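Local coordinates for hypothetical UPF0334 kinase-like protein AQ_1292 (Aquifex aeolicus, PDB 1YE8) that hydrolyses nucleoside triphosphates such as ATP, GTP, CTP, TTP and UTP to the diphosphate and phosphate, and has no kinase activity, at residues Thr14-Lys18 / Phe31-Glu35; Met1-Ile5 / Met126-Asn132; Val75-Glu81 / Glu112-Phe118; Lys19-Leu24 / Leu169-Leu173. All coordinates share one frame; numbering follows the deposited sequence.

All four contacts are partly buried. Interaction 1 lies nearest the chain's centre. Interactions 3 and 4 lie farther out, with exposed lysine or arginine at their edge. Interactions 1 and 4 share helix 13-24, which meets strand 31-36 and helix 168-175 in turn. L16, of segment 14-18, touches L169 and I172. Interaction 2 lies at the beginning of strand 2-6, and I5 packs on I20. Interaction 3 stands about 27 Å from interaction 4, centre to centre, but F80 and F118 reach F31 of interaction 1. Interaction 1 holds a magnesium site, interaction 2 is polar around one lysine, and interactions 3 and 4 pair an apolar interior with charged groups toward the solvent.

Interaction 1 (Thr14-Lys18 / Phe31-Glu35); sequences TTLVK and FWTEE. With MG (magnesium ion), chain B; PO4 (phosphate ion), chain E.
T14 and T33 meet beside a magnesium ion. T14 OG1 binds the metal at 2.1 Å. Phosphate O1 and three waters are further ligands. One of these waters also donates to T33 O, so the strand reaches the metal through water. T14 OG1 lies 3.1 Å from T33 O; its hydrogen bond is with D106. The backbone N of T14 donates almost straight to phosphate O1, at 173°. The phosphate probably comes from the crystallisation liquor. It probably occupies the place of a nucleotide phosphate in the P-loop (Walker A), and K13, G10 and G12 give it further backbone N-H bonds.

The charged part is a salt bridge, K18 NZ to E34 OE2 at 2.7 Å. The lysine comes from above the carboxylate plane. W32 NE1 donates to the same oxygen, E34 OE2, at 3.0 Å, from the opposite face of that plane and on the anti side. Two donors thus grip one oxygen, and the bond to NE1 helps fix the turn of the indole.

K18 CG lies over the five-membered ring of W32, 3.7 Å from its centroid, a CH-pi contact. A bend at chi3 (67°) lets the chain cross this ring and still bring NZ to E34. Without the amine, as with an alanine here, E34 would probably lose its charged mate and this ring face its cover. V17 CG1 touches W32 CB.

The axes of 14-18 and 31-35 make 138° between their N-to-C directions, within helix 13-24 and strand 31-36. Strand 46-51 pairs with the strand, F31 packs on helix 77-97, and L16 turns to helix 168-175.

Interaction 2 (Met1-Ile5 / Met126-Asn132); sequences MKIII and MHDPNVN
M1 and N132 bring the backbones closest, with CA atoms 4.8 Å apart, where strand 2-6 begins and a type I beta turn from D128 to V131 ends. The N132 CA-H points to M1 O, a C-H...O contact of 3.2 Å. M1 N donates to N132 OD1 at 2.8 Å, in the carbonyl plane of the amide.

K2 carries most of the contact. Its chain bends at chi2 (-69°) and again at chi4 (-55°), which curls the ammonium group into the turn. K2 NZ donates to D128 O at 2.7 Å and to V131 O at 2.9 Å. The donor lies in the carbonyl plane of V131 but is tilted 34° from that of D128. Two waters also accept from NZ. One links it to M126 O. The other links it to M1 N and, weakly, to P129 O. The methylene K2 CE rests 3.4 Å from M126 O and near V131 CG2.

The turn has its own brace. D128 OD1 accepts from N130 N at 2.8 Å, an Asx turn, while D128 OD2 bonds to Y92 of helix 77-97. V131 packs on that helix too.

The lysine therefore meets carbonyl oxygens and water in place of a carboxylate. D128 OD1 is 6.0 Å from K2 NZ, so its charge probably acts only at a distance. K2 NZ is satisfied by two main-chain oxygens and two waters, which tie the turn to the start of strand 2-6 of the parallel sheet.

Interaction 3 (Val75-Glu81 / Glu112-Phe118); sequences VNVQYFE and ELFSKKF
V77 and S115 mark the nearest backbone approach, 5.8 Å between CA atoms, where the N-terminal ends of helices 77-97 and 116-126 come together. Both ends are capped. N76 OD1 accepts from Y79 N, and S115 OG accepts from F118 N at 2.9 Å.

S115 OG also donates to E81 OE2 at 2.6 Å, on the anti lone pair of that oxygen. The serine places its hydroxyl opposite its backbone N (chi1 161°), where it can serve the cap and the glutamate together. Water bridges E81 OE2 to K117 N. E81 OE1 and K117 NZ remain 4.1 Å apart, too far for a salt bridge; a second water donates to OE1 and bonds only weakly to NZ.

F80 fills the apolar side. Its edge points at the face of F118 in a T-shaped pair, with centroids 5.2 Å apart and planes at 84°. E112 covers one face of the F80 ring, and E112 CG comes within 3.5 Å of F80 CE1. S115 CB lies at the ring edge. F114 packs against V75 and V77, its CB 3.7 Å from V77 CG2 and its ring oblique to V75 CG2. F59 of strand 56-61 meets the F80 ring as well.

Paired N-caps with a serine shared between cap and glutamate define this contact. It joins two helices of the RecA-like P-loop NTPase fold, next to the loop that holds G109 of the predicted ATP site.

Interaction 4 (Lys19-Leu24 / Leu169-Leu173); sequences KIVERL and LEDIL
I20 and L169 form the tight part of this helix pair, with I20 CG1 3.5 Å from L169 CD1. The two side chains lie alongside each other and point opposite ways. I20 CD1 goes on to I172 CG2 at 3.9 Å. L173 CD2 makes longer contacts with I20 and L24. This side faces the central sheet, since I20 also touches I5 and I172 touches I3 of strand 2-6.

The solvent side belongs to R23 and E170. R23 NH1 and NH2 both donate to E170 OE2, at 3.1 and 2.9 Å, a fork closing on one oxygen. That oxygen lies in the guanidinium plane, and NH2 meets its syn lone pair. Bends at chi2 and chi3 (-73° and -74°) fold R23 back, and L173 CD1 sits over the centre of its guanidinium face, 3.4 Å from R23 CZ. E170 OE1 has a second partner in R178. Were E170 an alanine, R23 and R178 would probably lose their shared counter-charge, and R23 would be freer to turn.

The short axes run 11.0 Å apart and cross at -50°. This joins the P-loop helix 13-24 to the C-terminal helix 168-175, both on the central parallel sheet of a P-loop NTPase.

Interaction 1 (Thr14-Lys18 / Phe31-Glu35)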
# COMPACT_ATOMS: atom_id res chain seq x y z
N THR A 14 3.36 -6.81 -3.85
CA THR A 14 2.16 -7.30 -3.15
C THR A 14 2.43 -8.63 -2.44
O THR A 14 2.04 -8.80 -1.29
CB THR A 14 1.01 -7.46 -4.14
OG1 THR A 14 0.71 -6.19 -4.72
CG2 THR A 14 -0.29 -7.90 -3.42
N THR A 15 3.12 -9.53 -3.12
CA THR A 15 3.46 -10.82 -2.55
C THR A 15 4.26 -10.65 -1.27
O THR A 15 3.98 -11.31 -0.27
CB THR A 15 4.27 -11.64 -3.57
OG1 THR A 15 3.37 -12.09 -4.59
CG2 THR A 15 4.83 -12.94 -2.95
N LEU A 16 5.25 -9.77 -1.30
CA LEU A 16 6.03 -9.49 -0.10
C LEU A 16 5.15 -8.87 1.00
O LEU A 16 5.23 -9.28 2.16
CB LEU A 16 7.20 -8.57 -0.43
CG LEU A 16 8.05 -8.07 0.72
CD1 LEU A 16 8.66 -9.23 1.54
CD2 LEU A 16 9.14 -7.17 0.20
N VAL A 17 4.32 -7.88 0.64
CA VAL A 17 3.41 -7.29 1.62
C VAL A 17 2.52 -8.36 2.28
O VAL A 17 2.35 -8.34 3.50
CB VAL A 17 2.59 -6.13 1.01
CG1 VAL A 17 1.46 -5.71 1.96
CG2 VAL A 17 3.50 -4.95 0.72
N LYS A 18 2.00 -9.31 1.50
CA LYS A 18 1.16 -10.38 2.05
C LYS A 18 1.95 -11.25 3.05
O LYS A 18 1.42 -11.63 4.10
CB LYS A 18 0.54 -11.20 0.94
CG LYS A 18 -0.57 -10.44 0.22
CD LYS A 18 -1.06 -11.15 -1.03
CE LYS A 18 -1.78 -12.44 -0.70
NZ LYS A 18 -2.27 -13.07 -1.96
N PHE A 31 -4.56 -2.61 3.79
CA PHE A 31 -4.98 -3.29 2.59
C PHE A 31 -3.84 -3.50 1.64
O PHE A 31 -2.80 -2.79 1.70
CB PHE A 31 -6.14 -2.53 1.90
CG PHE A 31 -5.72 -1.23 1.24
CD1 PHE A 31 -5.16 -1.21 -0.03
CD2 PHE A 31 -5.87 -0.02 1.91
CE1 PHE A 31 -4.77 -0.02 -0.63
CE2 PHE A 31 -5.47 1.18 1.32
CZ PHE A 31 -4.92 1.17 0.04
N TRP A 32 -4.06 -4.44 0.72
CA TRP A 32 -3.19 -4.61 -0.43
C TRP A 32 -4.01 -4.71 -1.71
O TRP A 32 -5.25 -4.67 -1.66
CB TRP A 32 -2.23 -5.81 -0.27
CG TRP A 32 -2.92 -7.15 -0.11
CD1 TRP A 32 -3.25 -8.03 -1.10
CD2 TRP A 32 -3.37 -7.73 1.12
NE1 TRP A 32 -3.88 -9.13 -0.56
CE2 TRP A 32 -3.96 -8.97 0.80
CE3 TRP A 32 -3.32 -7.33 2.46
CZ2 TRP A 32 -4.51 -9.82 1.79
CZ3 TRP A 32 -3.87 -8.17 3.44
CH2 TRP A 32 -4.44 -9.40 3.08
N THR A 33 -3.32 -4.76 -2.84
CA THR A 33 -3.98 -4.70 -4.14
C THR A 33 -3.53 -5.88 -4.99
O THR A 33 -2.34 -6.03 -5.26
CB THR A 33 -3.67 -3.35 -4.81
OG1 THR A 33 -4.27 -2.29 -4.05
CG2 THR A 33 -4.33 -3.24 -6.20
N GLU A 34 -4.48 -6.72 -5.37
CA GLU A 34 -4.17 -7.91 -6.15
C GLU A 34 -4.66 -7.78 -7.57
O GLU A 34 -5.69 -7.18 -7.84
CB GLU A 34 -4.81 -9.13 -5.51
CG GLU A 34 -4.08 -9.60 -4.26
CD GLU A 34 -4.50 -10.98 -3.78
OE1 GLU A 34 -5.12 -11.75 -4.56
OE2 GLU A 34 -4.23 -11.29 -2.59
N GLU A 35 -3.91 -8.36 -8.50
CA GLU A 35 -4.34 -8.43 -9.89
C GLU A 35 -5.57 -9.33 -10.01
O GLU A 35 -5.70 -10.35 -9.32
CB GLU A 35 -3.21 -8.98 -10.77
CG GLU A 35 -1.90 -8.19 -10.72
CD GLU A 35 -0.79 -8.84 -11.53
OE1 GLU A 35 -0.53 -10.06 -11.32
OE2 GLU A 35 -0.17 -8.14 -12.36
MG MG B . 1.32 -5.23 -6.50
P PO4 E . 4.10 -6.61 -7.90
O1 PO4 E . 3.19 -6.20 -6.75
O2 PO4 E . 4.28 -8.09 -8.04
O3 PO4 E . 5.44 -5.98 -7.64
O4 PO4 E . 3.55 -6.06 -9.20
O HOH W 1 -0.65 -4.71 -6.60
O HOH W 2 1.89 -3.66 -5.63
O HOH W 3 0.97 -7.40 -7.41

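Interaction 2 (Met1-Ile5 / Met126-Asn132)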
# COMPACT_ATOMS: atom_id res chain seq x y z
N MSE A 1 8.45 3.62 12.60
CA MSE A 1 9.21 2.94 11.52
C MSE A 1 8.36 2.95 10.25
O MSE A 1 7.21 2.50 10.28
CB MSE A 1 9.56 1.51 11.97
CG MSE A 1 10.17 0.61 10.92
SE MSE A 1 12.01 1.07 10.57
CE MSE A 1 12.78 0.98 12.35
N LYS A 2 8.89 3.48 9.15
CA LYS A 2 8.19 3.50 7.86
C LYS A 2 9.00 2.66 6.89
O LYS A 2 10.17 2.97 6.64
CB LYS A 2 8.07 4.93 7.27
CG LYS A 2 7.44 6.02 8.15
CD LYS A 2 5.95 5.78 8.34
CE LYS A 2 5.21 6.89 9.08
NZ LYS A 2 5.81 7.21 10.40
N ILE A 3 8.41 1.57 6.40
CA ILE A 3 9.07 0.72 5.40
C ILE A 3 8.42 1.01 4.06
O ILE A 3 7.20 0.79 3.91
CB ILE A 3 8.85 -0.80 5.74
CG1 ILE A 3 9.24 -1.14 7.19
CG2 ILE A 3 9.59 -1.67 4.72
CD1 ILE A 3 10.72 -1.01 7.47
N ILE A 4 9.21 1.49 3.10
CA ILE A 4 8.71 1.82 1.77
C ILE A 4 9.33 0.83 0.80
O ILE A 4 10.55 0.80 0.62
CB ILE A 4 9.08 3.26 1.38
CG1 ILE A 4 8.52 4.25 2.40
CG2 ILE A 4 8.53 3.57 -0.03
CD1 ILE A 4 8.86 5.68 2.16
N ILE A 5 8.48 0.04 0.15
CA ILE A 5 8.92 -0.99 -0.80
C ILE A 5 8.60 -0.52 -2.21
O ILE A 5 7.46 -0.17 -2.53
CB ILE A 5 8.21 -2.33 -0.51
CG1 ILE A 5 8.51 -2.82 0.91
CG2 ILE A 5 8.62 -3.38 -1.56
CD1 ILE A 5 7.51 -3.84 1.44
N MSE A 126 1.81 9.15 6.60
CA MSE A 126 3.22 9.00 6.27
C MSE A 126 4.12 10.01 6.98
O MSE A 126 5.28 9.71 7.26
CB MSE A 126 3.41 9.04 4.76
CG MSE A 126 2.63 7.89 4.04
SE MSE A 126 3.03 6.06 4.66
CE MSE A 126 4.71 6.25 4.19
N HIS A 127 3.57 11.18 7.30
CA HIS A 127 4.35 12.22 7.95
C HIS A 127 4.16 12.23 9.46
O HIS A 127 4.73 13.09 10.15
CB HIS A 127 4.04 13.58 7.32
CG HIS A 127 4.43 13.66 5.88
ND1 HIS A 127 5.75 13.71 5.47
CD2 HIS A 127 3.69 13.68 4.75
CE1 HIS A 127 5.79 13.77 4.15
NE2 HIS A 127 4.56 13.75 3.69
N ASP A 128 3.38 11.28 9.99
CA ASP A 128 3.18 11.17 11.42
C ASP A 128 4.27 10.27 11.98
O ASP A 128 4.29 9.07 11.70
CB ASP A 128 1.79 10.59 11.73
CG ASP A 128 1.45 10.62 13.21
OD1 ASP A 128 2.38 10.56 14.06
OD2 ASP A 128 0.28 10.69 13.61
N PRO A 129 5.19 10.83 12.77
CA PRO A 129 6.30 10.04 13.32
C PRO A 129 5.85 8.92 14.26
O PRO A 129 6.64 7.99 14.47
CB PRO A 129 7.09 11.07 14.14
CG PRO A 129 6.11 12.14 14.46
CD PRO A 129 5.22 12.23 13.23
N ASN A 130 4.63 9.01 14.80
CA ASN A 130 4.17 8.13 15.87
C ASN A 130 3.50 6.84 15.44
O ASN A 130 2.90 6.14 16.27
CB ASN A 130 3.21 8.87 16.82
CG ASN A 130 3.78 10.19 17.33
OD1 ASN A 130 4.92 10.24 17.83
ND2 ASN A 130 2.99 11.26 17.22
N VAL A 131 3.57 6.51 14.15
CA VAL A 131 2.95 5.29 13.65
C VAL A 131 3.90 4.51 12.76
O VAL A 131 4.72 5.11 12.05
CB VAL A 131 1.62 5.55 12.88
CG1 VAL A 131 0.56 6.21 13.76
CG2 VAL A 131 1.81 6.35 11.56
N ASN A 132 3.77 3.18 12.80
CA ASN A 132 4.51 2.29 11.91
C ASN A 132 3.72 1.97 10.66
O ASN A 132 2.49 1.80 10.71
CB ASN A 132 4.87 0.99 12.63
CG ASN A 132 5.64 1.23 13.91
OD1 ASN A 132 6.66 1.91 13.91
ND2 ASN A 132 5.13 0.69 15.01
O HOH W 4 8.08 6.36 11.84
O HOH W 5 7.42 9.52 9.00

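Interaction 3 (Val75-Glu81 / Glu112-Phe118)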
# COMPACT_ATOMS: atom_id res chain seq x y z
N VAL A 75 -10.68 3.38 -13.54
CA VAL A 75 -10.64 3.37 -12.08
C VAL A 75 -11.93 3.95 -11.50
O VAL A 75 -12.35 5.07 -11.83
CB VAL A 75 -9.45 4.18 -11.54
CG1 VAL A 75 -9.44 4.18 -10.01
CG2 VAL A 75 -8.13 3.61 -12.07
N ASN A 76 -12.56 3.16 -10.63
CA ASN A 76 -13.72 3.62 -9.89
C ASN A 76 -13.28 4.05 -8.50
O ASN A 76 -13.02 3.21 -7.60
CB ASN A 76 -14.80 2.55 -9.84
CG ASN A 76 -16.10 3.06 -9.27
OD1 ASN A 76 -16.10 3.77 -8.27
ND2 ASN A 76 -17.22 2.71 -9.92
N VAL A 77 -13.14 5.37 -8.35
CA VAL A 77 -12.61 5.96 -7.13
C VAL A 77 -13.50 5.61 -5.94
O VAL A 77 -13.00 5.35 -4.84
CB VAL A 77 -12.46 7.48 -7.29
CG1 VAL A 77 -12.23 8.17 -5.94
CG2 VAL A 77 -11.35 7.79 -8.28
N GLN A 78 -14.82 5.60 -6.15
CA GLN A 78 -15.79 5.31 -5.11
C GLN A 78 -15.65 3.85 -4.63
O GLN A 78 -15.67 3.59 -3.42
CB GLN A 78 -17.21 5.61 -5.60
CG GLN A 78 -17.51 7.13 -5.74
CD GLN A 78 -16.68 7.84 -6.84
OE1 GLN A 78 -16.14 8.93 -6.59
NE2 GLN A 78 -16.57 7.22 -8.03
N TYR A 79 -15.46 2.91 -5.56
CA TYR A 79 -15.26 1.53 -5.16
C TYR A 79 -13.99 1.36 -4.34
O TYR A 79 -13.98 0.61 -3.37
CB TYR A 79 -15.17 0.61 -6.39
CG TYR A 79 -16.47 0.40 -7.15
CD1 TYR A 79 -17.68 0.96 -6.73
CD2 TYR A 79 -16.47 -0.40 -8.29
CE1 TYR A 79 -18.87 0.73 -7.44
CE2 TYR A 79 -17.65 -0.64 -9.00
CZ TYR A 79 -18.83 -0.07 -8.58
OH TYR A 79 -19.98 -0.32 -9.32
N PHE A 80 -12.93 2.05 -4.75
CA PHE A 80 -11.68 1.99 -4.02
C PHE A 80 -11.87 2.55 -2.61
O PHE A 80 -11.50 1.91 -1.61
CB PHE A 80 -10.59 2.77 -4.77
CG PHE A 80 -9.32 2.91 -3.99
CD1 PHE A 80 -8.50 1.82 -3.81
CD2 PHE A 80 -8.94 4.14 -3.45
CE1 PHE A 80 -7.30 1.92 -3.06
CE2 PHE A 80 -7.75 4.27 -2.72
CZ PHE A 80 -6.93 3.15 -2.54
N GLU A 81 -12.47 3.73 -2.52
CA GLU A 81 -12.64 4.43 -1.24
C GLU A 81 -13.52 3.66 -0.28
O GLU A 81 -13.28 3.70 0.92
CB GLU A 81 -13.23 5.83 -1.47
CG GLU A 81 -12.24 6.81 -2.06
CD GLU A 81 -12.82 8.19 -2.37
OE1 GLU A 81 -14.06 8.36 -2.37
OE2 GLU A 81 -12.02 9.09 -2.65
N GLU A 112 -4.67 4.39 -7.28
CA GLU A 112 -5.18 4.74 -5.97
C GLU A 112 -5.20 6.26 -5.75
O GLU A 112 -6.09 6.79 -5.08
CB GLU A 112 -4.34 4.06 -4.88
CG GLU A 112 -4.43 2.54 -4.95
CD GLU A 112 -3.41 1.87 -5.87
OE1 GLU A 112 -2.62 2.52 -6.59
OE2 GLU A 112 -3.38 0.61 -5.85
N LEU A 113 -4.22 6.94 -6.34
CA LEU A 113 -4.01 8.37 -6.09
C LEU A 113 -5.04 9.26 -6.78
O LEU A 113 -5.05 10.46 -6.55
CB LEU A 113 -2.56 8.77 -6.43
CG LEU A 113 -1.55 8.23 -5.41
CD1 LEU A 113 -0.13 8.37 -5.95
CD2 LEU A 113 -1.64 8.92 -4.07
N PHE A 114 -5.94 8.68 -7.60
CA PHE A 114 -7.08 9.45 -8.09
C PHE A 114 -8.02 9.85 -6.96
O PHE A 114 -8.82 10.77 -7.12
CB PHE A 114 -7.87 8.64 -9.13
CG PHE A 114 -7.24 8.60 -10.48
CD1 PHE A 114 -7.11 9.75 -11.25
CD2 PHE A 114 -6.82 7.39 -11.02
CE1 PHE A 114 -6.54 9.69 -12.54
CE2 PHE A 114 -6.26 7.33 -12.29
CZ PHE A 114 -6.12 8.48 -13.04
N SER A 115 -7.92 9.20 -5.80
CA SER A 115 -8.78 9.54 -4.66
C SER A 115 -8.15 10.62 -3.80
O SER A 115 -7.09 10.41 -3.21
CB SER A 115 -9.03 8.28 -3.82
OG SER A 115 -9.45 8.60 -2.51
N LYS A 116 -8.82 11.77 -3.71
CA LYS A 116 -8.37 12.88 -2.87
C LYS A 116 -8.36 12.45 -1.42
O LYS A 116 -7.43 12.73 -0.67
CB LYS A 116 -9.25 14.12 -3.07
CG LYS A 116 -8.94 15.25 -2.09
CD LYS A 116 -9.40 16.62 -2.60
CE LYS A 116 -9.44 17.66 -1.49
NZ LYS A 116 -8.16 17.74 -0.71
N LYS A 117 -9.41 11.74 -1.00
CA LYS A 117 -9.47 11.27 0.37
C LYS A 117 -8.25 10.40 0.69
O LYS A 117 -7.66 10.52 1.77
CB LYS A 117 -10.75 10.48 0.62
CG LYS A 117 -12.02 11.32 0.64
CD LYS A 117 -13.22 10.42 0.86
CE LYS A 117 -14.54 11.14 0.67
NZ LYS A 117 -15.68 10.21 0.95
N PHE A 118 -7.87 9.53 -0.25
CA PHE A 118 -6.71 8.67 -0.06
C PHE A 118 -5.42 9.51 -0.00
O PHE A 118 -4.58 9.28 0.87
CB PHE A 118 -6.63 7.65 -1.18
CG PHE A 118 -5.46 6.69 -1.09
CD1 PHE A 118 -5.38 5.72 -0.08
CD2 PHE A 118 -4.45 6.76 -2.04
CE1 PHE A 118 -4.30 4.82 -0.03
CE2 PHE A 118 -3.37 5.86 -1.99
CZ PHE A 118 -3.29 4.90 -0.98
O HOH W 6 -11.93 11.80 -2.81
O HOH W 7 -16.26 7.57 -1.12

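Interaction 4 (Lys19-Leu24 / Leu169-Leu173)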
# COMPACT_ATOMS: atom_id res chain seq x y z
N LYS A 19 3.21 -11.52 2.74
CA LYS A 19 4.06 -12.28 3.66
C LYS A 19 4.26 -11.50 4.96
O LYS A 19 4.25 -12.08 6.05
CB LYS A 19 5.44 -12.56 3.05
CG LYS A 19 5.49 -13.58 1.94
CD LYS A 19 6.90 -13.58 1.32
CE LYS A 19 7.06 -14.61 0.23
NZ LYS A 19 8.45 -14.55 -0.30
N ILE A 20 4.45 -10.19 4.84
CA ILE A 20 4.61 -9.33 6.01
C ILE A 20 3.34 -9.35 6.87
O ILE A 20 3.42 -9.49 8.10
CB ILE A 20 5.01 -7.88 5.60
CG1 ILE A 20 6.42 -7.85 5.00
CG2 ILE A 20 4.94 -6.93 6.77
CD1 ILE A 20 6.73 -6.56 4.21
N VAL A 21 2.18 -9.22 6.22
CA VAL A 21 0.89 -9.26 6.92
C VAL A 21 0.72 -10.58 7.68
O VAL A 21 0.31 -10.57 8.86
CB VAL A 21 -0.27 -9.02 5.93
CG1 VAL A 21 -1.63 -9.36 6.56
CG2 VAL A 21 -0.25 -7.57 5.43
N GLU A 22 1.03 -11.69 7.03
CA GLU A 22 0.85 -12.98 7.69
C GLU A 22 1.77 -13.08 8.92
O GLU A 22 1.35 -13.53 9.99
CB GLU A 22 1.10 -14.14 6.73
CG GLU A 22 0.86 -15.50 7.38
CD GLU A 22 0.96 -16.66 6.41
OE1 GLU A 22 2.09 -17.10 6.10
OE2 GLU A 22 -0.11 -17.15 5.98
N ARG A 23 3.01 -12.65 8.77
CA ARG A 23 3.94 -12.67 9.89
C ARG A 23 3.53 -11.78 11.04
O ARG A 23 3.69 -12.13 12.21
CB ARG A 23 5.35 -12.34 9.42
CG ARG A 23 5.97 -13.47 8.62
CD ARG A 23 6.38 -14.69 9.48
NE ARG A 23 7.59 -14.37 10.24
CZ ARG A 23 8.82 -14.46 9.75
NH1 ARG A 23 9.01 -14.87 8.50
NH2 ARG A 23 9.86 -14.13 10.50
N LEU A 24 3.01 -10.60 10.72
CA LEU A 24 2.59 -9.64 11.74
C LEU A 24 1.28 -10.01 12.45
O LEU A 24 1.03 -9.52 13.55
CB LEU A 24 2.48 -8.24 11.13
CG LEU A 24 3.78 -7.52 10.76
CD1 LEU A 24 3.42 -6.25 10.03
CD2 LEU A 24 4.65 -7.22 11.97
N LEU A 169 12.63 -10.27 3.48
CA LEU A 169 11.61 -10.31 4.53
C LEU A 169 12.15 -10.16 5.96
O LEU A 169 11.61 -9.37 6.73
CB LEU A 169 10.73 -11.56 4.39
CG LEU A 169 9.60 -11.76 5.41
CD1 LEU A 169 8.59 -10.60 5.33
CD2 LEU A 169 8.90 -13.08 5.17
N GLU A 170 13.20 -10.90 6.31
CA GLU A 170 13.74 -10.85 7.68
C GLU A 170 14.37 -9.51 8.06
O GLU A 170 14.28 -9.07 9.23
CB GLU A 170 14.71 -12.02 7.93
CG GLU A 170 14.07 -13.40 7.95
CD GLU A 170 12.89 -13.56 8.91
OE1 GLU A 170 12.80 -12.82 9.93
OE2 GLU A 170 12.06 -14.45 8.66
N ASP A 171 15.02 -8.86 7.10
CA ASP A 171 15.55 -7.51 7.30
C ASP A 171 14.41 -6.57 7.72
O ASP A 171 14.53 -5.84 8.72
CB ASP A 171 16.23 -7.00 6.02
CG ASP A 171 17.37 -7.91 5.55
OD1 ASP A 171 17.95 -8.64 6.39
OD2 ASP A 171 17.75 -7.97 4.36
N ILE A 172 13.31 -6.63 6.97
CA ILE A 172 12.12 -5.82 7.23
C ILE A 172 11.53 -6.15 8.61
O ILE A 172 11.29 -5.25 9.42
CB ILE A 172 11.07 -6.02 6.10
CG1 ILE A 172 11.59 -5.43 4.78
CG2 ILE A 172 9.71 -5.38 6.48
CD1 ILE A 172 10.72 -5.76 3.56
N LEU A 173 11.32 -7.44 8.88
CA LEU A 173 10.69 -7.86 10.14
C LEU A 173 11.52 -7.53 11.38
O LEU A 173 10.95 -7.18 12.42
CB LEU A 173 10.28 -9.33 10.10
CG LEU A 173 9.15 -9.65 9.10
CD1 LEU A 173 8.91 -11.15 9.09
CD2 LEU A 173 7.85 -8.92 9.41